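Long-range contacts in UPF0311 protein CA_C3321 (Clostridium acetobutylicum ATCC 824, PDB 3G7G), which is of unknown function but folds as an antiparallel beta-barrel of the DUF3237 family, grouped with the allene oxide cyclase-like barrels: residues Phe51-Leu56 against Tyr77-Asp82; Ala86-Glu90 against Ile121-Tyr127. All blocks are in the same frame, centred on the assembly; numbering follows the deposited sequence.

Contact 1: residues Phe51-Leu56 against Tyr77-Asp82; sequences FNGKVL and YAIRLD
L81 lays CD1 over the middle of one face of the F51 ring, a CH-pi contact with 3.9 Å from CD1 to the ring centroid. At the edge of the same ring, I79 CD1 lies 3.9 Å from F51 CE2. CG of F51 is anti to the backbone N (chi1 -151°), which brings the ring back toward I79 and L81 although its CB starts out away from them. V55 continues this buried side, CG2 meeting I79 CG2 at 4.0 Å. The backbones run antiparallel: K54 and R80 form a hydrogen-bonded pair, and a nearly straight bond from L56 N to A78 O (2.8 Å, 174° at the hydrogen) prolongs the pairing. The outer side is mixed. L56 CD2 still packs 3.7 Å from R80 CB, and I27 of a second subunit covers both residues, while the guanidinium of R80 turns to the carbonyl of G84. Solvent belongs to the K54 chain, whose amine leads away, and to the N52/D82 end, where a water accepts from N52 N and donates to D82 OD1 (2.6 Å). The interior side is thus purely apolar, whereas the outer side combines L56 with the charged ends of K54 and R80, and water bridges the hairpin end.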
ATOM      1  N   PHE A  51      10.863 -27.429  -2.494  1.00 40.22           N
ATOM      2  CA  PHE A  51      10.713 -26.060  -2.928  1.00 39.46           C
ATOM      3  C   PHE A  51      12.027 -25.589  -3.513  1.00 38.74           C
ATOM      4  O   PHE A  51      12.763 -24.870  -2.848  1.00 40.13           O
ATOM      5  CB  PHE A  51      10.274 -25.172  -1.742  1.00 39.89           C
ATOM      6  CG  PHE A  51       9.463 -23.995  -2.147  1.00 39.88           C
ATOM      7  CD1 PHE A  51       8.075 -24.038  -2.089  1.00 38.44           C
ATOM      8  CD2 PHE A  51      10.087 -22.831  -2.595  1.00 41.17           C
ATOM      9  CE1 PHE A  51       7.320 -22.958  -2.483  1.00 40.04           C
ATOM     10  CE2 PHE A  51       9.330 -21.704  -2.986  1.00 40.16           C
ATOM     11  CZ  PHE A  51       7.949 -21.769  -2.936  1.00 40.90           C
ATOM     12  N   ASN A  52      12.308 -25.996  -4.759  1.00 37.10           N
ATOM     13  CA  ASN A  52      13.589 -25.728  -5.427  1.00 35.32           C
ATOM     14  C   ASN A  52      13.401 -25.050  -6.790  1.00 33.65           C
ATOM     15  O   ASN A  52      12.613 -25.508  -7.612  1.00 32.75           O
ATOM     16  CB  ASN A  52      14.375 -27.044  -5.541  1.00 36.09           C
ATOM     17  CG  ASN A  52      14.642 -27.689  -4.157  1.00 37.24           C
ATOM     18  OD1 ASN A  52      15.414 -27.168  -3.343  1.00 37.16           O
ATOM     19  ND2 ASN A  52      13.985 -28.814  -3.893  1.00 37.97           N
ATOM     20  N   GLY A  53      14.070 -23.920  -7.020  1.00 31.69           N
ATOM     21  CA  GLY A  53      13.896 -23.209  -8.276  1.00 30.81           C
ATOM     22  C   GLY A  53      14.885 -22.097  -8.474  1.00 30.06           C
ATOM     23  O   GLY A  53      15.989 -22.126  -7.936  1.00 27.49           O
ATOM     24  N   LYS A  54      14.483 -21.107  -9.271  1.00 29.38           N
ATOM     25  CA  LYS A  54      15.346 -20.000  -9.605  1.00 29.72           C
ATOM     26  C   LYS A  54      14.530 -18.710  -9.600  1.00 28.97           C
ATOM     27  O   LYS A  54      13.310 -18.737  -9.735  1.00 28.13           O
ATOM     28  CB  LYS A  54      16.010 -20.210 -10.971  1.00 29.71           C
ATOM     29  CG  LYS A  54      15.050 -19.994 -12.154  1.00 32.81           C
ATOM     30  CD  LYS A  54      15.542 -20.595 -13.488  1.00 33.66           C
ATOM     31  CE  LYS A  54      16.751 -19.825 -14.088  1.00 38.07           C
ATOM     32  NZ  LYS A  54      17.460 -20.665 -15.184  1.00 38.28           N
ATOM     33  N   VAL A  55      15.222 -17.598  -9.404  1.00 28.47           N
ATOM     34  CA  VAL A  55      14.654 -16.274  -9.593  1.00 27.59           C
ATOM     35  C   VAL A  55      14.590 -15.949 -11.079  1.00 27.69           C
ATOM     36  O   VAL A  55      15.508 -16.255 -11.821  1.00 26.74           O
ATOM     37  CB  VAL A  55      15.509 -15.237  -8.889  1.00 27.39           C
ATOM     38  CG1 VAL A  55      15.015 -13.867  -9.158  1.00 24.65           C
ATOM     39  CG2 VAL A  55      15.544 -15.528  -7.352  1.00 25.37           C
ATOM     40  N   LEU A  56      13.499 -15.316 -11.507  1.00 28.35           N
ATOM     41  CA  LEU A  56      13.294 -14.957 -12.926  1.00 28.52           C
ATOM     42  C   LEU A  56      13.830 -13.537 -13.213  1.00 28.79           C
ATOM     43  O   LEU A  56      14.192 -12.821 -12.291  1.00 29.40           O
ATOM     44  CB  LEU A  56      11.801 -15.054 -13.256  1.00 28.23           C
ATOM     45  CG  LEU A  56      11.143 -16.428 -13.235  1.00 28.10           C
ATOM     46  CD1 LEU A  56       9.597 -16.360 -13.400  1.00 25.50           C
ATOM     47  CD2 LEU A  56      11.767 -17.327 -14.334  1.00 30.54           C
ATOM     48  N   TYR A  77       9.956  -9.248  -7.408  1.00 23.65           N
ATOM     49  CA  TYR A  77      10.571 -10.238  -8.265  1.00 23.51           C
ATOM     50  C   TYR A  77       9.753 -11.528  -8.226  1.00 23.75           C
ATOM     51  O   TYR A  77       8.740 -11.603  -7.534  1.00 24.09           O
ATOM     52  CB  TYR A  77      12.014 -10.472  -7.827  1.00 25.11           C
ATOM     53  CG  TYR A  77      12.194 -10.952  -6.410  1.00 24.45           C
ATOM     54  CD1 TYR A  77      12.368 -12.299  -6.125  1.00 27.18           C
ATOM     55  CD2 TYR A  77      12.248 -10.058  -5.360  1.00 27.18           C
ATOM     56  CE1 TYR A  77      12.554 -12.727  -4.818  1.00 27.38           C
ATOM     57  CE2 TYR A  77      12.401 -10.483  -4.055  1.00 26.93           C
ATOM     58  CZ  TYR A  77      12.568 -11.813  -3.786  1.00 27.24           C
ATOM     59  OH  TYR A  77      12.749 -12.221  -2.469  1.00 27.76           O
ATOM     60  N   ALA A  78      10.201 -12.559  -8.949  1.00 24.26           N
ATOM     61  CA  ALA A  78       9.428 -13.773  -9.152  1.00 23.54           C
ATOM     62  C   ALA A  78      10.379 -14.940  -9.217  1.00 24.17           C
ATOM     63  O   ALA A  78      11.569 -14.798  -9.538  1.00 22.59           O
ATOM     64  CB  ALA A  78       8.627 -13.700 -10.440  1.00 23.83           C
ATOM     65  N   ILE A  79       9.850 -16.088  -8.869  1.00 23.92           N
ATOM     66  CA  ILE A  79      10.631 -17.298  -8.916  1.00 24.87           C
ATOM     67  C   ILE A  79       9.853 -18.288  -9.741  1.00 24.47           C
ATOM     68  O   ILE A  79       8.639 -18.183  -9.873  1.00 24.14           O
ATOM     69  CB  ILE A  79      10.969 -17.854  -7.523  1.00 25.19           C
ATOM     70  CG1 ILE A  79       9.750 -18.145  -6.672  1.00 28.07           C
ATOM     71  CG2 ILE A  79      11.777 -16.855  -6.710  1.00 26.08           C
ATOM     72  CD1 ILE A  79      10.158 -18.623  -5.289  1.00 25.35           C
ATOM     73  N   ARG A  80      10.580 -19.226 -10.325  1.00 24.84           N
ATOM     74  CA  ARG A  80      10.031 -20.318 -11.057  1.00 24.95           C
ATOM     75  C   ARG A  80      10.540 -21.573 -10.412  1.00 25.82           C
ATOM     76  O   ARG A  80      11.745 -21.763 -10.319  1.00 23.76           O
ATOM     77  CB  ARG A  80      10.531 -20.277 -12.472  1.00 25.46           C
ATOM     78  CG  ARG A  80      10.094 -21.486 -13.290  1.00 26.55           C
ATOM     79  CD  ARG A  80       9.540 -21.043 -14.582  1.00 28.62           C
ATOM     80  NE  ARG A  80       8.107 -21.032 -14.470  1.00 32.43           N
ATOM     81  CZ  ARG A  80       7.313 -20.078 -14.916  1.00 30.86           C
ATOM     82  NH1 ARG A  80       7.791 -18.960 -15.462  1.00 31.47           N
ATOM     83  NH2 ARG A  80       6.023 -20.226 -14.745  1.00 31.96           N
ATOM     84  N   LEU A  81       9.618 -22.429  -9.992  1.00 26.93           N
ATOM     85  CA  LEU A  81       9.976 -23.696  -9.425  1.00 27.77           C
ATOM     86  C   LEU A  81      10.193 -24.758 -10.499  1.00 28.43           C
ATOM     87  O   LEU A  81       9.736 -24.632 -11.630  1.00 28.01           O
ATOM     88  CB  LEU A  81       8.913 -24.156  -8.441  1.00 27.66           C
ATOM     89  CG  LEU A  81       8.664 -23.247  -7.248  1.00 27.55           C
ATOM     90  CD1 LEU A  81       7.855 -24.021  -6.199  1.00 26.68           C
ATOM     91  CD2 LEU A  81       9.986 -22.783  -6.674  1.00 24.57           C
ATOM     92  N   ASP A  82      10.865 -25.820 -10.092  1.00 28.39           N
ATOM     93  CA  ASP A  82      11.254 -26.885 -10.976  1.00 29.77           C
ATOM     94  C   ASP A  82      10.059 -27.706 -11.498  1.00 29.67           C
ATOM     95  O   ASP A  82      10.196 -28.381 -12.483  1.00 30.12           O
ATOM     96  CB  ASP A  82      12.267 -27.796 -10.274  1.00 30.10           C
ATOM     97  CG  ASP A  82      11.702 -28.442  -9.022  1.00 32.72           C
ATOM     98  OD1 ASP A  82      10.589 -28.013  -8.584  1.00 35.33           O
ATOM     99  OD2 ASP A  82      12.377 -29.356  -8.477  1.00 33.48           O
TER
HETATM  100  O   HOH W   1      10.253 -27.396  -6.062  1.00 37.86           O
HETATM  101  O   HOH W   2      12.072 -11.487 -11.012  1.00 29.30           O

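Contact 2: residues Ala86-Glu90 against Ile121-Tyr127; sequences AIYIE and IPTFETY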
ATOM      1  N   ALA A  86       5.064 -20.656 -10.937  1.00 26.13           N
ATOM      2  CA  ALA A  86       5.670 -19.383 -10.629  1.00 25.64           C
ATOM      3  C   ALA A  86       5.096 -18.818  -9.349  1.00 25.61           C
ATOM      4  O   ALA A  86       3.971 -19.117  -8.966  1.00 25.54           O
ATOM      5  CB  ALA A  86       5.441 -18.396 -11.775  1.00 26.11           C
ATOM      6  N   ILE A  87       5.895 -17.981  -8.694  1.00 25.65           N
ATOM      7  CA  ILE A  87       5.482 -17.207  -7.529  1.00 25.90           C
ATOM      8  C   ILE A  87       6.043 -15.819  -7.682  1.00 25.86           C
ATOM      9  O   ILE A  87       7.231 -15.653  -7.870  1.00 24.01           O
ATOM     10  CB  ILE A  87       6.036 -17.808  -6.206  1.00 26.36           C
ATOM     11  CG1 ILE A  87       5.618 -19.279  -6.072  1.00 27.28           C
ATOM     12  CG2 ILE A  87       5.501 -17.013  -4.972  1.00 24.54           C
ATOM     13  CD1 ILE A  87       6.707 -20.240  -5.907  1.00 28.87           C
ATOM     14  N   TYR A  88       5.158 -14.837  -7.575  1.00 26.83           N
ATOM     15  CA  TYR A  88       5.481 -13.440  -7.600  1.00 26.38           C
ATOM     16  C   TYR A  88       5.546 -12.934  -6.158  1.00 26.78           C
ATOM     17  O   TYR A  88       4.627 -13.159  -5.350  1.00 28.37           O
ATOM     18  CB  TYR A  88       4.419 -12.702  -8.389  1.00 26.24           C
ATOM     19  CG  TYR A  88       4.576 -11.233  -8.327  1.00 26.58           C
ATOM     20  CD1 TYR A  88       5.705 -10.609  -8.870  1.00 25.96           C
ATOM     21  CD2 TYR A  88       3.614 -10.445  -7.716  1.00 26.59           C
ATOM     22  CE1 TYR A  88       5.869  -9.225  -8.796  1.00 25.81           C
ATOM     23  CE2 TYR A  88       3.759  -9.074  -7.659  1.00 26.02           C
ATOM     24  CZ  TYR A  88       4.895  -8.473  -8.185  1.00 25.60           C
ATOM     25  OH  TYR A  88       5.025  -7.109  -8.130  1.00 27.51           O
ATOM     26  N   ILE A  89       6.636 -12.264  -5.838  1.00 26.22           N
ATOM     27  CA  ILE A  89       6.966 -11.896  -4.467  1.00 26.56           C
ATOM     28  C   ILE A  89       7.077 -10.388  -4.370  1.00 26.42           C
ATOM     29  O   ILE A  89       7.758  -9.801  -5.181  1.00 25.90           O
ATOM     30  CB  ILE A  89       8.338 -12.483  -4.053  1.00 26.22           C
ATOM     31  CG1 ILE A  89       8.351 -13.971  -4.310  1.00 26.14           C
ATOM     32  CG2 ILE A  89       8.672 -12.192  -2.562  1.00 26.12           C
ATOM     33  CD1 ILE A  89       9.480 -14.672  -3.703  1.00 26.93           C
ATOM     34  N   GLU A  90       6.352  -9.795  -3.423  1.00 26.69           N
ATOM     35  CA  GLU A  90       6.559  -8.429  -2.963  1.00 27.76           C
ATOM     36  C   GLU A  90       7.078  -8.553  -1.537  1.00 27.29           C
ATOM     37  O   GLU A  90       6.361  -9.058  -0.686  1.00 27.11           O
ATOM     38  CB  GLU A  90       5.241  -7.684  -2.964  1.00 29.39           C
ATOM     39  CG  GLU A  90       5.077  -6.641  -3.999  1.00 34.04           C
ATOM     40  CD  GLU A  90       5.690  -5.293  -3.547  1.00 39.89           C
ATOM     41  OE1 GLU A  90       6.692  -5.329  -2.769  1.00 44.89           O
ATOM     42  OE2 GLU A  90       5.169  -4.224  -3.966  1.00 36.82           O
ATOM     43  N   ILE A 121       8.654  -8.702   5.496  1.00 26.50           N
ATOM     44  CA  ILE A 121       7.403  -9.390   5.349  1.00 25.38           C
ATOM     45  C   ILE A 121       7.133  -9.583   3.827  1.00 25.01           C
ATOM     46  O   ILE A 121       6.866  -8.630   3.106  1.00 24.13           O
ATOM     47  CB  ILE A 121       6.236  -8.620   5.956  1.00 25.91           C
ATOM     48  CG1 ILE A 121       6.477  -8.189   7.408  1.00 26.73           C
ATOM     49  CG2 ILE A 121       4.955  -9.458   5.851  1.00 25.24           C
ATOM     50  CD1 ILE A 121       6.671  -9.261   8.392  1.00 23.41           C
ATOM     51  N   PRO A 122       7.220 -10.835   3.346  1.00 24.79           N
ATOM     52  CA  PRO A 122       6.809 -11.165   1.985  1.00 25.45           C
ATOM     53  C   PRO A 122       5.298 -11.439   1.811  1.00 25.73           C
ATOM     54  O   PRO A 122       4.649 -12.040   2.703  1.00 25.31           O
ATOM     55  CB  PRO A 122       7.625 -12.402   1.684  1.00 24.43           C
ATOM     56  CG  PRO A 122       7.689 -13.100   3.052  1.00 25.71           C
ATOM     57  CD  PRO A 122       7.696 -12.017   4.078  1.00 24.71           C
ATOM     58  N   THR A 123       4.788 -10.952   0.673  1.00 26.16           N
ATOM     59  CA  THR A 123       3.469 -11.231   0.118  1.00 26.21           C
ATOM     60  C   THR A 123       3.685 -12.034  -1.160  1.00 25.54           C
ATOM     61  O   THR A 123       4.518 -11.640  -2.016  1.00 24.75           O
ATOM     62  CB  THR A 123       2.765  -9.889  -0.234  1.00 26.49           C
ATOM     63  OG1 THR A 123       2.613  -9.110   0.958  1.00 32.40           O
ATOM     64  CG2 THR A 123       1.397 -10.077  -0.847  1.00 28.14           C
ATOM     65  N   PHE A 124       2.925 -13.119  -1.324  1.00 24.62           N
ATOM     66  CA  PHE A 124       3.017 -13.961  -2.495  1.00 24.31           C
ATOM     67  C   PHE A 124       1.779 -13.958  -3.374  1.00 23.84           C
ATOM     68  O   PHE A 124       0.663 -13.821  -2.895  1.00 24.33           O
ATOM     69  CB  PHE A 124       3.305 -15.400  -2.103  1.00 23.83           C
ATOM     70  CG  PHE A 124       4.550 -15.566  -1.285  1.00 23.83           C
ATOM     71  CD1 PHE A 124       5.795 -15.486  -1.853  1.00 24.97           C
ATOM     72  CD2 PHE A 124       4.468 -15.761   0.075  1.00 20.80           C
ATOM     73  CE1 PHE A 124       6.938 -15.646  -1.058  1.00 23.95           C
ATOM     74  CE2 PHE A 124       5.584 -15.923   0.833  1.00 21.70           C
ATOM     75  CZ  PHE A 124       6.805 -15.862   0.282  1.00 21.47           C
ATOM     76  N   GLU A 125       2.009 -14.147  -4.670  1.00 23.33           N
ATOM     77  CA  GLU A 125       0.949 -14.344  -5.644  1.00 23.19           C
ATOM     78  C   GLU A 125       1.281 -15.609  -6.421  1.00 22.49           C
ATOM     79  O   GLU A 125       2.363 -15.726  -6.918  1.00 22.59           O
ATOM     80  CB  GLU A 125       0.843 -13.119  -6.530  1.00 23.03           C
ATOM     81  CG  GLU A 125      -0.202 -13.214  -7.563  1.00 22.61           C
ATOM     82  CD  GLU A 125      -0.248 -12.032  -8.412  1.00 23.97           C
ATOM     83  OE1 GLU A 125       0.385 -12.047  -9.471  1.00 22.14           O
ATOM     84  OE2 GLU A 125      -0.917 -11.072  -8.022  1.00 29.35           O
ATOM     85  N   THR A 126       0.368 -16.578  -6.442  1.00 23.10           N
ATOM     86  CA  THR A 126       0.596 -17.899  -7.026  1.00 23.06           C
ATOM     87  C   THR A 126      -0.583 -18.239  -7.968  1.00 23.23           C
ATOM     88  O   THR A 126      -1.611 -17.596  -7.899  1.00 23.10           O
ATOM     89  CB  THR A 126       0.719 -18.963  -5.942  1.00 22.80           C
ATOM     90  OG1 THR A 126      -0.490 -19.010  -5.188  1.00 23.65           O
ATOM     91  CG2 THR A 126       1.853 -18.633  -4.997  1.00 23.55           C
ATOM     92  N   TYR A 127      -0.407 -19.223  -8.857  1.00 23.23           N
ATOM     93  CA  TYR A 127      -1.351 -19.469  -9.978  1.00 23.24           C
ATOM     94  C   TYR A 127      -1.727 -20.934 -10.117  1.00 23.63           C
ATOM     95  O   TYR A 127      -2.079 -21.426 -11.214  1.00 23.87           O
ATOM     96  CB  TYR A 127      -0.770 -18.934 -11.301  1.00 22.88           C
ATOM     97  CG  TYR A 127      -0.037 -17.648 -11.068  1.00 21.91           C
ATOM     98  CD1 TYR A 127      -0.706 -16.437 -11.111  1.00 23.20           C
ATOM     99  CD2 TYR A 127       1.311 -17.644 -10.712  1.00 19.33           C
ATOM    100  CE1 TYR A 127      -0.047 -15.251 -10.840  1.00 24.01           C
ATOM    101  CE2 TYR A 127       1.981 -16.457 -10.462  1.00 20.89           C
ATOM    102  CZ  TYR A 127       1.281 -15.259 -10.501  1.00 21.08           C
ATOM    103  OH  TYR A 127       1.922 -14.045 -10.254  1.00 23.43           O
TER
HETATM  104  O   HOH W   3       1.728 -20.851  -9.024  1.00 22.77           O
HETATM  105  O   HOH W   4       3.062 -10.675  -4.239  1.00 29.82           O
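F124 overlaps the branches of two isoleucines on the facing strand: its CD1 sits 3.5 Å from I87 CG2, while I89 CD1 approaches the ring edge in plane, 3.8 Å from CE1. I89 and F124 lie side by side and point the same way, whereas I87 slants across the phenylalanine. F139 meets the F124 ring edge-to-face from the next strand. Between these side chains and those of Y88 and E125 on the other face runs antiparallel pairing within the closed eight-stranded barrel. Y88 and E125 exchange two backbone hydrogen bonds, and E90 and T123 form a second hydrogen-bonded pair, T123 N giving a nearly straight bond to E90 O (2.8 Å, 174°). A water donates to both Y88 O and T123 O. On the Y88 face the extended E125 chain, with CG anti to its N (chi1 180°), brings OE1 to 4.0 Å from Y88 CD2, ring and carboxylate planes 41° apart. Y127 OH gives its proton to the anti lone pair of that OE1 (2.6 Å) while touching Y88 CB at 3.4 Å. R36 of a second subunit forms a salt bridge with OE1 as well, and Y88 OH bonds to S62 of that subunit.

Contact 1 and contact 2 lie in series along the chain, the first closing before the second opens, with centres about 11 Å apart on the same side of the chain's centre. Strands 53-65 and 71-81 form the hairpin of contact 1, while contact 2 pairs 86-96 with 117-126, across a connection that includes helix 102-107. Strands 71-81 and 86-96 are neighbours in the sheet, so the two contacts abut: probable backbone hydrogen bonds join Y77 O to I89 N and I87 O to I79 N. Together they make four consecutive strands of the barrel wall. Both contacts also touch the second subunit, which makes this part of the wall contribute to the assembly as well as to the barrel.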